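Local coordinates for ABC transporter, solute-binding protein (Staphylococcus aureus, PDB 6LKJ) that binds hexose 6-phosphates in the cleft of a periplasmic-binding-protein fold and is probably the solute receptor of an ABC transporter, at residues Thr100-Asn105 with Ala184-Glu189; Ala130-Asn135 with Ser168-Val173; Glu209-Asn214 with Lys271-Ile276. One frame throughout, in Å; residues are numbered along the deposited sequence.

Contact 1: Thr100-Asn105 with Ala184-Glu189; sequences TVIVVN and AGLSYE. With BGP (6-O-phosphono-beta-D-galactopyranose), chain B.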
loop_
_atom_site.group_PDB
_atom_site.type_symbol
_atom_site.label_atom_id
_atom_site.label_comp_id
_atom_site.label_asym_id
_atom_site.label_seq_id
_atom_site.Cartn_x
_atom_site.Cartn_y
_atom_site.Cartn_z
ATOM N N THR A 100 5.651 2.847 -3.307
ATOM C CA THR A 100 5.035 2.578 -4.597
ATOM C C THR A 100 6.123 2.530 -5.660
ATOM O O THR A 100 7.125 3.243 -5.579
ATOM C CB THR A 100 3.999 3.646 -4.946
ATOM O OG1 THR A 100 4.627 4.933 -4.968
ATOM C CG2 THR A 100 2.877 3.655 -3.920
ATOM N N VAL A 101 5.938 1.659 -6.653
ATOM C CA VAL A 101 6.992 1.371 -7.617
ATOM C C VAL A 101 6.416 1.271 -9.022
ATOM O O VAL A 101 5.211 1.102 -9.221
ATOM C CB VAL A 101 7.748 0.064 -7.284
ATOM C CG1 VAL A 101 8.458 0.166 -5.937
ATOM C CG2 VAL A 101 6.787 -1.116 -7.305
ATOM N N ILE A 102 7.310 1.387 -10.000
ATOM C CA ILE A 102 7.049 0.982 -11.375
ATOM C C ILE A 102 7.615 -0.418 -11.549
ATOM O O ILE A 102 8.756 -0.686 -11.149
ATOM C CB ILE A 102 7.686 1.959 -12.379
ATOM C CG1 ILE A 102 7.057 3.348 -12.267
ATOM C CG2 ILE A 102 7.564 1.424 -13.805
ATOM C CD1 ILE A 102 7.826 4.420 -13.013
ATOM N N VAL A 103 6.824 -1.318 -12.124
ATOM C CA VAL A 103 7.275 -2.665 -12.447
ATOM C C VAL A 103 7.417 -2.771 -13.957
ATOM O O VAL A 103 6.547 -2.313 -14.705
ATOM C CB VAL A 103 6.319 -3.742 -11.896
ATOM C CG1 VAL A 103 6.347 -3.722 -10.389
ATOM C CG2 VAL A 103 4.896 -3.519 -12.393
ATOM N N VAL A 104 8.523 -3.357 -14.404
ATOM C CA VAL A 104 8.833 -3.488 -15.821
ATOM C C VAL A 104 9.063 -4.959 -16.131
ATOM O O VAL A 104 9.753 -5.660 -15.382
ATOM C CB VAL A 104 10.068 -2.649 -16.213
ATOM C CG1 VAL A 104 10.324 -2.739 -17.711
ATOM C CG2 VAL A 104 9.891 -1.198 -15.780
ATOM N N ASN A 105 8.477 -5.429 -17.230
ATOM C CA ASN A 105 8.750 -6.776 -17.716
ATOM C C ASN A 105 10.111 -6.764 -18.403
ATOM O O ASN A 105 10.275 -6.150 -19.462
ATOM C CB ASN A 105 7.649 -7.246 -18.663
ATOM C CG ASN A 105 7.814 -8.700 -19.069
ATOM O OD1 ASN A 105 8.819 -9.079 -19.668
ATOM N ND2 ASN A 105 6.828 -9.525 -18.733
ATOM N N ALA A 184 4.984 -2.410 -18.718
ATOM C CA ALA A 184 5.258 -1.848 -17.402
ATOM C C ALA A 184 3.943 -1.501 -16.721
ATOM O O ALA A 184 2.886 -1.444 -17.354
ATOM C CB ALA A 184 6.168 -0.618 -17.498
ATOM N N GLY A 185 4.025 -1.261 -15.412
ATOM C CA GLY A 185 2.841 -0.942 -14.636
ATOM C C GLY A 185 3.190 -0.214 -13.355
ATOM O O GLY A 185 4.341 -0.191 -12.916
ATOM N N LEU A 186 2.160 0.385 -12.758
ATOM C CA LEU A 186 2.286 1.098 -11.488
ATOM C C LEU A 186 1.811 0.174 -10.372
ATOM O O LEU A 186 0.621 -0.148 -10.289
ATOM C CB LEU A 186 1.483 2.396 -11.509
ATOM C CG LEU A 186 1.852 3.427 -12.577
ATOM C CD1 LEU A 186 1.229 4.772 -12.249
ATOM C CD2 LEU A 186 3.363 3.553 -12.716
ATOM N N SER A 187 2.735 -0.240 -9.513
ATOM C CA SER A 187 2.449 -1.229 -8.481
ATOM C C SER A 187 3.011 -0.727 -7.152
ATOM O O SER A 187 3.206 0.476 -6.932
ATOM C CB SER A 187 3.026 -2.590 -8.895
ATOM O OG SER A 187 2.661 -3.606 -7.979
ATOM N N TYR A 188 3.269 -1.654 -6.231
ATOM C CA TYR A 188 3.932 -1.329 -4.978
ATOM C C TYR A 188 4.936 -2.426 -4.653
ATOM O O TYR A 188 4.924 -3.511 -5.243
ATOM C CB TYR A 188 2.930 -1.112 -3.834
ATOM C CG TYR A 188 2.055 -2.297 -3.485
ATOM C CD1 TYR A 188 0.920 -2.594 -4.230
ATOM C CD2 TYR A 188 2.343 -3.093 -2.384
ATOM C CE1 TYR A 188 0.109 -3.666 -3.900
ATOM C CE2 TYR A 188 1.539 -4.166 -2.047
ATOM C CZ TYR A 188 0.424 -4.448 -2.808
ATOM O OH TYR A 188 -0.376 -5.515 -2.472
ATOM N N GLU A 189 5.810 -2.125 -3.691
ATOM C CA GLU A 189 7.040 -2.894 -3.513
ATOM C C GLU A 189 6.755 -4.361 -3.206
ATOM O O GLU A 189 7.307 -5.259 -3.854
ATOM C CB GLU A 189 7.881 -2.261 -2.405
ATOM C CG GLU A 189 9.318 -2.733 -2.367
ATOM C CD GLU A 189 10.152 -1.942 -1.382
ATOM O OE1 GLU A 189 9.910 -2.071 -0.164
ATOM O OE2 GLU A 189 11.045 -1.192 -1.826
HETATM C C1 BGP B . -0.263 -0.440 -1.438
HETATM C C2 BGP B . -0.400 -0.179 0.052
HETATM C C3 BGP B . -0.800 -1.417 0.774
HETATM C C4 BGP B . -2.059 -2.006 0.201
HETATM C C5 BGP B . -1.912 -2.255 -1.300
HETATM C C6 BGP B . -3.187 -2.789 -1.866
HETATM O O1 BGP B . 0.031 0.708 -2.084
HETATM O O2 BGP B . 0.865 0.295 0.574
HETATM O O3 BGP B . -1.028 -1.111 2.164
HETATM O O4 BGP B . -3.128 -1.075 0.429
HETATM O O5 BGP B . -1.539 -1.018 -2.004
HETATM O O6 BGP B . -4.185 -1.839 -1.749
HETATM P P BGP B . -5.012 -1.387 -3.100
HETATM O O1P BGP B . -4.092 -0.663 -4.048
HETATM O O2P BGP B . -6.140 -0.469 -2.691
HETATM O O3P BGP B . -5.581 -2.605 -3.776
#

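Contact 2: Ala130-Asn135 with Ser168-Val173; sequences AYSNPN and SKTSKV. With BGP (6-O-phosphono-beta-D-galactopyranose), chain B.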
loop_
_atom_site.group_PDB
_atom_site.type_symbol
_atom_site.label_atom_id
_atom_site.label_comp_id
_atom_site.label_asym_id
_atom_site.label_seq_id
_atom_site.Cartn_x
_atom_site.Cartn_y
_atom_site.Cartn_z
ATOM N N ALA A 130 0.078 -0.194 -17.589
ATOM C CA ALA A 130 -1.123 -0.417 -16.796
ATOM C C ALA A 130 -1.009 0.248 -15.431
ATOM O O ALA A 130 0.085 0.414 -14.886
ATOM C CB ALA A 130 -1.400 -1.917 -16.614
ATOM N N TYR A 131 -2.163 0.627 -14.885
ATOM C CA TYR A 131 -2.264 1.142 -13.527
ATOM C C TYR A 131 -3.655 0.811 -13.006
ATOM O O TYR A 131 -4.550 0.437 -13.768
ATOM C CB TYR A 131 -1.986 2.651 -13.469
ATOM C CG TYR A 131 -3.063 3.512 -14.094
ATOM C CD1 TYR A 131 -3.207 3.590 -15.474
ATOM C CD2 TYR A 131 -3.933 4.253 -13.304
ATOM C CE1 TYR A 131 -4.189 4.377 -16.050
ATOM C CE2 TYR A 131 -4.919 5.043 -13.869
ATOM C CZ TYR A 131 -5.042 5.102 -15.242
ATOM O OH TYR A 131 -6.021 5.887 -15.808
ATOM N N SER A 132 -3.835 0.940 -11.696
ATOM C CA SER A 132 -5.104 0.596 -11.071
ATOM C C SER A 132 -5.928 1.844 -10.774
ATOM O O SER A 132 -5.403 2.952 -10.636
ATOM C CB SER A 132 -4.882 -0.209 -9.785
ATOM O OG SER A 132 -4.111 0.512 -8.842
ATOM N N ASN A 133 -7.245 1.638 -10.675
ATOM C CA ASN A 133 -8.248 2.677 -10.472
ATOM C C ASN A 133 -7.899 3.570 -9.287
ATOM O O ASN A 133 -7.936 3.119 -8.135
ATOM C CB ASN A 133 -9.625 2.039 -10.266
ATOM C CG ASN A 133 -10.763 3.044 -10.344
ATOM O OD1 ASN A 133 -10.556 4.254 -10.244
ATOM N ND2 ASN A 133 -11.977 2.540 -10.522
ATOM N N PRO A 134 -7.569 4.843 -9.526
ATOM C CA PRO A 134 -7.268 5.752 -8.409
ATOM C C PRO A 134 -8.472 6.078 -7.541
ATOM O O PRO A 134 -8.286 6.592 -6.430
ATOM C CB PRO A 134 -6.738 7.008 -9.111
ATOM C CG PRO A 134 -7.356 6.966 -10.471
ATOM C CD PRO A 134 -7.457 5.510 -10.836
ATOM N N ASN A 135 -9.692 5.802 -8.007
ATOM C CA ASN A 135 -10.880 6.071 -7.205
ATOM C C ASN A 135 -11.115 4.998 -6.151
ATOM O O ASN A 135 -11.733 5.278 -5.117
ATOM C CB ASN A 135 -12.114 6.185 -8.103
ATOM C CG ASN A 135 -11.999 7.305 -9.118
ATOM O OD1 ASN A 135 -11.817 8.467 -8.759
ATOM N ND2 ASN A 135 -12.112 6.960 -10.395
ATOM N N SER A 168 -8.998 -2.513 -12.861
ATOM C CA SER A 168 -9.833 -2.408 -11.670
ATOM C C SER A 168 -9.041 -2.712 -10.402
ATOM O O SER A 168 -9.196 -2.021 -9.388
ATOM C CB SER A 168 -11.032 -3.347 -11.788
ATOM O OG SER A 168 -11.845 -3.273 -10.631
ATOM N N LYS A 169 -8.184 -3.729 -10.442
ATOM C CA LYS A 169 -7.500 -4.230 -9.258
ATOM C C LYS A 169 -6.004 -3.956 -9.341
ATOM O O LYS A 169 -5.386 -4.126 -10.397
ATOM C CB LYS A 169 -7.746 -5.731 -9.086
ATOM C CG LYS A 169 -9.217 -6.105 -9.001
ATOM C CD LYS A 169 -9.838 -5.600 -7.708
ATOM C CE LYS A 169 -9.258 -6.321 -6.502
ATOM N NZ LYS A 169 -10.015 -6.016 -5.257
ATOM N N THR A 170 -5.426 -3.545 -8.208
ATOM C CA THR A 170 -3.996 -3.253 -8.156
ATOM C C THR A 170 -3.163 -4.484 -8.485
ATOM O O THR A 170 -2.181 -4.398 -9.232
ATOM C CB THR A 170 -3.624 -2.710 -6.775
ATOM O OG1 THR A 170 -4.155 -1.387 -6.619
ATOM C CG2 THR A 170 -2.110 -2.672 -6.599
ATOM N N SER A 171 -3.541 -5.643 -7.944
ATOM C CA SER A 171 -2.753 -6.849 -8.169
ATOM C C SER A 171 -2.881 -7.373 -9.594
ATOM O O SER A 171 -2.058 -8.193 -10.012
ATOM C CB SER A 171 -3.154 -7.932 -7.171
ATOM O OG SER A 171 -2.600 -7.655 -5.896
ATOM N N LYS A 172 -3.888 -6.926 -10.346
ATOM C CA LYS A 172 -3.936 -7.269 -11.762
ATOM C C LYS A 172 -2.802 -6.598 -12.528
ATOM O O LYS A 172 -2.370 -7.109 -13.568
ATOM C CB LYS A 172 -5.290 -6.878 -12.358
ATOM C CG LYS A 172 -5.555 -7.455 -13.742
ATOM C CD LYS A 172 -5.575 -8.977 -13.716
ATOM C CE LYS A 172 -6.121 -9.546 -15.016
ATOM N NZ LYS A 172 -6.399 -11.008 -14.915
ATOM N N VAL A 173 -2.304 -5.467 -12.024
ATOM C CA VAL A 173 -1.211 -4.766 -12.695
ATOM C C VAL A 173 0.052 -5.616 -12.684
ATOM O O VAL A 173 0.672 -5.852 -13.728
ATOM C CB VAL A 173 -0.970 -3.392 -12.042
ATOM C CG1 VAL A 173 0.238 -2.713 -12.670
ATOM C CG2 VAL A 173 -2.209 -2.518 -12.164
HETATM C C1 BGP B . -0.263 -0.440 -1.438
HETATM C C2 BGP B . -0.400 -0.179 0.052
HETATM C C3 BGP B . -0.800 -1.417 0.774
HETATM C C4 BGP B . -2.059 -2.006 0.201
HETATM C C5 BGP B . -1.912 -2.255 -1.300
HETATM C C6 BGP B . -3.187 -2.789 -1.866
HETATM O O1 BGP B . 0.031 0.708 -2.084
HETATM O O2 BGP B . 0.865 0.295 0.574
HETATM O O3 BGP B . -1.028 -1.111 2.164
HETATM O O4 BGP B . -3.128 -1.075 0.429
HETATM O O5 BGP B . -1.539 -1.018 -2.004
HETATM O O6 BGP B . -4.185 -1.839 -1.749
HETATM P P BGP B . -5.012 -1.387 -3.100
HETATM O O1P BGP B . -4.092 -0.663 -4.048
HETATM O O2P BGP B . -6.140 -0.469 -2.691
HETATM O O3P BGP B . -5.581 -2.605 -3.776
#

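Contact 3: Glu209-Asn214 with Lys271-Ile276; sequences EGTMLN and KNIPLI. With BGP (6-O-phosphono-beta-D-galactopyranose), chain B.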
loop_
_atom_site.group_PDB
_atom_site.type_symbol
_atom_site.label_atom_id
_atom_site.label_comp_id
_atom_site.label_asym_id
_atom_site.label_seq_id
_atom_site.Cartn_x
_atom_site.Cartn_y
_atom_site.Cartn_z
ATOM N N GLU A 209 11.911 10.805 -10.649
ATOM C CA GLU A 209 11.256 12.084 -10.410
ATOM C C GLU A 209 10.714 12.207 -8.994
ATOM O O GLU A 209 10.373 13.317 -8.573
ATOM C CB GLU A 209 10.116 12.292 -11.411
ATOM C CG GLU A 209 10.526 12.158 -12.871
ATOM C CD GLU A 209 10.445 10.727 -13.366
ATOM O OE1 GLU A 209 10.155 9.830 -12.544
ATOM O OE2 GLU A 209 10.675 10.497 -14.572
ATOM N N GLY A 210 10.628 11.106 -8.254
ATOM C CA GLY A 210 10.060 11.134 -6.923
ATOM C C GLY A 210 9.174 9.937 -6.649
ATOM O O GLY A 210 8.159 9.738 -7.324
ATOM N N THR A 211 9.549 9.140 -5.656
ATOM C CA THR A 211 8.833 7.922 -5.302
ATOM C C THR A 211 7.933 8.197 -4.102
ATOM O O THR A 211 8.407 8.659 -3.059
ATOM C CB THR A 211 9.812 6.793 -4.982
ATOM O OG1 THR A 211 10.638 6.532 -6.126
ATOM C CG2 THR A 211 9.062 5.530 -4.594
ATOM N N MET A 212 6.642 7.909 -4.250
ATOM C CA MET A 212 5.713 8.065 -3.140
ATOM C C MET A 212 5.897 6.929 -2.141
ATOM O O MET A 212 5.951 5.756 -2.521
ATOM C CB MET A 212 4.273 8.091 -3.651
ATOM C CG MET A 212 3.228 8.105 -2.546
ATOM S SD MET A 212 3.149 9.699 -1.707
ATOM C CE MET A 212 2.792 10.769 -3.097
ATOM N N LEU A 213 5.997 7.279 -0.861
ATOM C CA LEU A 213 6.141 6.306 0.214
ATOM C C LEU A 213 4.827 6.212 0.977
ATOM O O LEU A 213 4.391 7.192 1.592
ATOM C CB LEU A 213 7.283 6.688 1.158
ATOM C CG LEU A 213 7.515 5.715 2.316
ATOM C CD1 LEU A 213 7.920 4.345 1.796
ATOM C CD2 LEU A 213 8.559 6.255 3.283
ATOM N N ASN A 214 4.200 5.039 0.933
ATOM C CA ASN A 214 2.967 4.810 1.671
ATOM C C ASN A 214 3.280 4.502 3.128
ATOM O O ASN A 214 4.144 3.670 3.423
ATOM C CB ASN A 214 2.177 3.649 1.065
ATOM C CG ASN A 214 1.732 3.916 -0.354
ATOM O OD1 ASN A 214 1.830 5.038 -0.853
ATOM N ND2 ASN A 214 1.229 2.878 -1.014
ATOM N N LYS A 271 17.014 5.022 2.147
ATOM C CA LYS A 271 18.038 6.035 1.915
ATOM C C LYS A 271 18.447 6.119 0.449
ATOM O O LYS A 271 18.950 7.162 0.016
ATOM C CB LYS A 271 19.264 5.748 2.788
ATOM C CG LYS A 271 20.291 4.829 2.141
ATOM C CD LYS A 271 21.368 4.399 3.126
ATOM C CE LYS A 271 20.777 3.634 4.299
ATOM N NZ LYS A 271 21.770 2.711 4.916
ATOM N N ASN A 272 18.235 5.057 -0.326
ATOM C CA ASN A 272 18.613 5.022 -1.731
ATOM C C ASN A 272 17.423 5.183 -2.666
ATOM O O ASN A 272 17.553 4.933 -3.868
ATOM C CB ASN A 272 19.348 3.718 -2.044
ATOM C CG ASN A 272 20.676 3.610 -1.321
ATOM O OD1 ASN A 272 20.970 2.598 -0.684
ATOM N ND2 ASN A 272 21.488 4.657 -1.417
ATOM N N ILE A 273 16.274 5.592 -2.149
ATOM C CA ILE A 273 15.054 5.760 -2.932
ATOM C C ILE A 273 14.764 7.250 -3.043
ATOM O O ILE A 273 14.703 7.934 -2.015
ATOM C CB ILE A 273 13.859 5.021 -2.296
ATOM C CG1 ILE A 273 14.102 3.510 -2.302
ATOM C CG2 ILE A 273 12.571 5.359 -3.028
ATOM C CD1 ILE A 273 13.105 2.726 -1.473
ATOM N N PRO A 274 14.588 7.792 -4.247
ATOM C CA PRO A 274 14.242 9.214 -4.368
ATOM C C PRO A 274 12.821 9.489 -3.903
ATOM O O PRO A 274 11.900 9.608 -4.717
ATOM C CB PRO A 274 14.413 9.491 -5.866
ATOM C CG PRO A 274 14.204 8.166 -6.517
ATOM C CD PRO A 274 14.719 7.132 -5.557
ATOM N N LEU A 275 12.634 9.588 -2.590
ATOM C CA LEU A 275 11.308 9.812 -2.035
ATOM C C LEU A 275 10.829 11.226 -2.333
ATOM O O LEU A 275 11.616 12.176 -2.349
ATOM C CB LEU A 275 11.320 9.573 -0.526
ATOM C CG LEU A 275 11.751 8.184 -0.054
ATOM C CD1 LEU A 275 12.017 8.188 1.442
ATOM C CD2 LEU A 275 10.691 7.153 -0.412
ATOM N N ILE A 276 9.529 11.365 -2.576
ATOM C CA ILE A 276 8.914 12.685 -2.679
ATOM C C ILE A 276 8.939 13.314 -1.294
ATOM O O ILE A 276 8.401 12.727 -0.344
ATOM C CB ILE A 276 7.475 12.610 -3.212
ATOM C CG1 ILE A 276 7.434 11.941 -4.585
ATOM C CG2 ILE A 276 6.865 14.000 -3.265
ATOM C CD1 ILE A 276 6.063 11.450 -4.962
HETATM C C1 BGP B . -0.263 -0.440 -1.438
HETATM C C2 BGP B . -0.400 -0.179 0.052
HETATM C C3 BGP B . -0.800 -1.417 0.774
HETATM C C4 BGP B . -2.059 -2.006 0.201
HETATM C C5 BGP B . -1.912 -2.255 -1.300
HETATM C C6 BGP B . -3.187 -2.789 -1.866
HETATM O O1 BGP B . 0.031 0.708 -2.084
HETATM O O2 BGP B . 0.865 0.295 0.574
HETATM O O3 BGP B . -1.028 -1.111 2.164
HETATM O O4 BGP B . -3.128 -1.075 0.429
HETATM O O5 BGP B . -1.539 -1.018 -2.004
HETATM O O6 BGP B . -4.185 -1.839 -1.749
HETATM P P BGP B . -5.012 -1.387 -3.100
HETATM O O1P BGP B . -4.092 -0.663 -4.048
HETATM O O2P BGP B . -6.140 -0.469 -2.691
HETATM O O3P BGP B . -5.581 -2.605 -3.776
HETATM O O HOH W 1 6.505 10.063 -0.165
#

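Contact 1: Thr100-Asn105 with Ala184-Glu189
Val101 and Ser187 bond to each other twice through their backbones, Val101 N to Ser187 O at 3.0 Å and Ser187 N to Val101 O at 2.8 Å, and Val103 and Gly185 repeat the pattern further along. These are the hydrogen-bonded pairs of two antiparallel strands. Between them, Ile102 CG1 lies 3.7 Å from Leu186 CD2, the two side chains lying side by side. Val103 CG2 lies 3.4 Å from Gly185 O, over the bare glycine backbone, and Val103 CG1 packs against Ser187 CB.

Tyr188 ends the strand at the sugar. A chi1 of 61° sets its CG between the backbone N and the carbonyl carbon and lays the ring alongside the pyranose. CB is 3.8 Å from BGP O1; CG and CD2 face C1, CD1 faces C1 and O5, CE1 faces C5 and O5, CE2 faces C5, and CZ is 3.5 Å from BGP C5. The pyranose thus covers one ring face, offset toward the rim, an aromatic platform well suited to sugar C-H bonds. The hydroxyl at the tip still has BGP C5 at 3.8 Å.

Helix 138-151 packs on Leu186 and Tyr188, helix 170-178 on Val103 and Ser187, and strand 202-205 borders strand 93-105 on its other edge.

Contact 2: Ala130-Asn135 with Ser168-Val173
Ser132 and Thr170 meet hydroxyl to hydroxyl, with Ser132 OG 2.9 Å from Thr170 OG1, and this polar pair leads directly to the ligand. Thr170 OG1 donates to phosphate oxygen O1P of BGP at 2.7 Å; its chi1 of -71° turns OG1 to the backbone N side, where it lies between Ser132 OG and O1P. Ser132 OG also bonds to Thr137 OG1, so the serine belongs to a second shell behind the phosphate-binding threonine. A short residue suits this place, since Ser132 CB already sits 3.5 Å from Thr170 OG1.

Apolar contact follows one turn along helix 170-178. Val173 CG2 rests on the strand backbone, 3.7 Å from Tyr131 C, and CG1 lies 3.8 Å from Ala130 O, with Ala130 CB beyond it. The branched valine thus fills the angle between helix and strand beside a residue small enough to admit it.

Past the strand end, the chain is shaped by an Asx turn, in which Asn133 OD1 accepts from Asn135 N at 2.9 Å, approached from above the amide plane.

Within this contact the polar chemistry at the ligand is therefore that of uncharged hydroxyls: Thr170 gives the phosphate one hydrogen bond, and Ser132 OG lies behind it within hydrogen-bonding distance.

Contact 3: Glu209-Asn214 with Lys271-Ile276
A single beta bridge between Thr211 and Leu275 joins the approach to strand 213-221, which carries ligand-binding Asn214, to the long loop between strand 253-254 and helix 286-292. That loop bends through an inverse gamma turn centred on Pro274, whose ring favours the required backbone angle. The turn presents Pro274 O to Thr211 N, which donates to it at 2.6 Å. Gly210 CA approaches the same oxygen at 3.3 Å, so the carbonyl takes one strong bond and one weak CA-H...O contact. On the return side Ile276 N donates to Thr211 O at 3.0 Å, and Leu275 CA adds a second CA-H...O contact there.

Gly210 is suited to its place on two counts. Its positive phi of 139° is a conformation open chiefly to glycine, and its bare backbone lets Ile276 CG1 lie 3.4 Å from Gly210 C. With chi1 at -58°, Ile276 CG1 lies beside its own backbone N, and CD1 reaches on to Met212 CE at 3.8 Å, the flexible methionine bending back to meet it. Both then face helix 138-151, Ile276 at Ala146 and Met212 at Gln142.

Thr211 crosses Ile273 at about a right angle, its CB 3.7 Å from Ile273 CG2; the threonine can offer carbon here while OG1 makes a weak bond to Pro207 O. At the start of the strand, Leu213 CB and Leu275 CD2 extend the apolar contact, and a water continues the polar one where the two backbones separate, accepting from Leu213 N and donating to Ile276 O.

Past this junction the strand delivers Asn214 to the sugar. Gln142 NE2 bonds to Asn214 OD1, a fixed point for the amide, and Asn214 ND2 donates to BGP O2 at 3.1 Å in an almost straight bond of 171°.

Overall arrangement
All three contacts border the same ligand, each at a different part of it: contact 1 offers an aromatic face to the pyranose, contact 2 a hydroxyl to the phosphate, and contact 3 an amide to a sugar hydroxyl. Contacts 1 and 2 meet directly in one sheet, where strand 184-188 lies between strands 93-105 and 129-132, with helix 170-178 leading into it. Contact 3 joins contact 1 through the neighbouring strands 93-105 and 213-221, but stays about 9 Å from contact 2 at the nearest atoms. Contact 1, regular strand pairing, is wholly core; contact 3, irregular loop bridging, is partly exposed at Pro274 and Leu275; contact 2, with its hydroxyl chemistry, reaches solvent through Ser168 and Lys169.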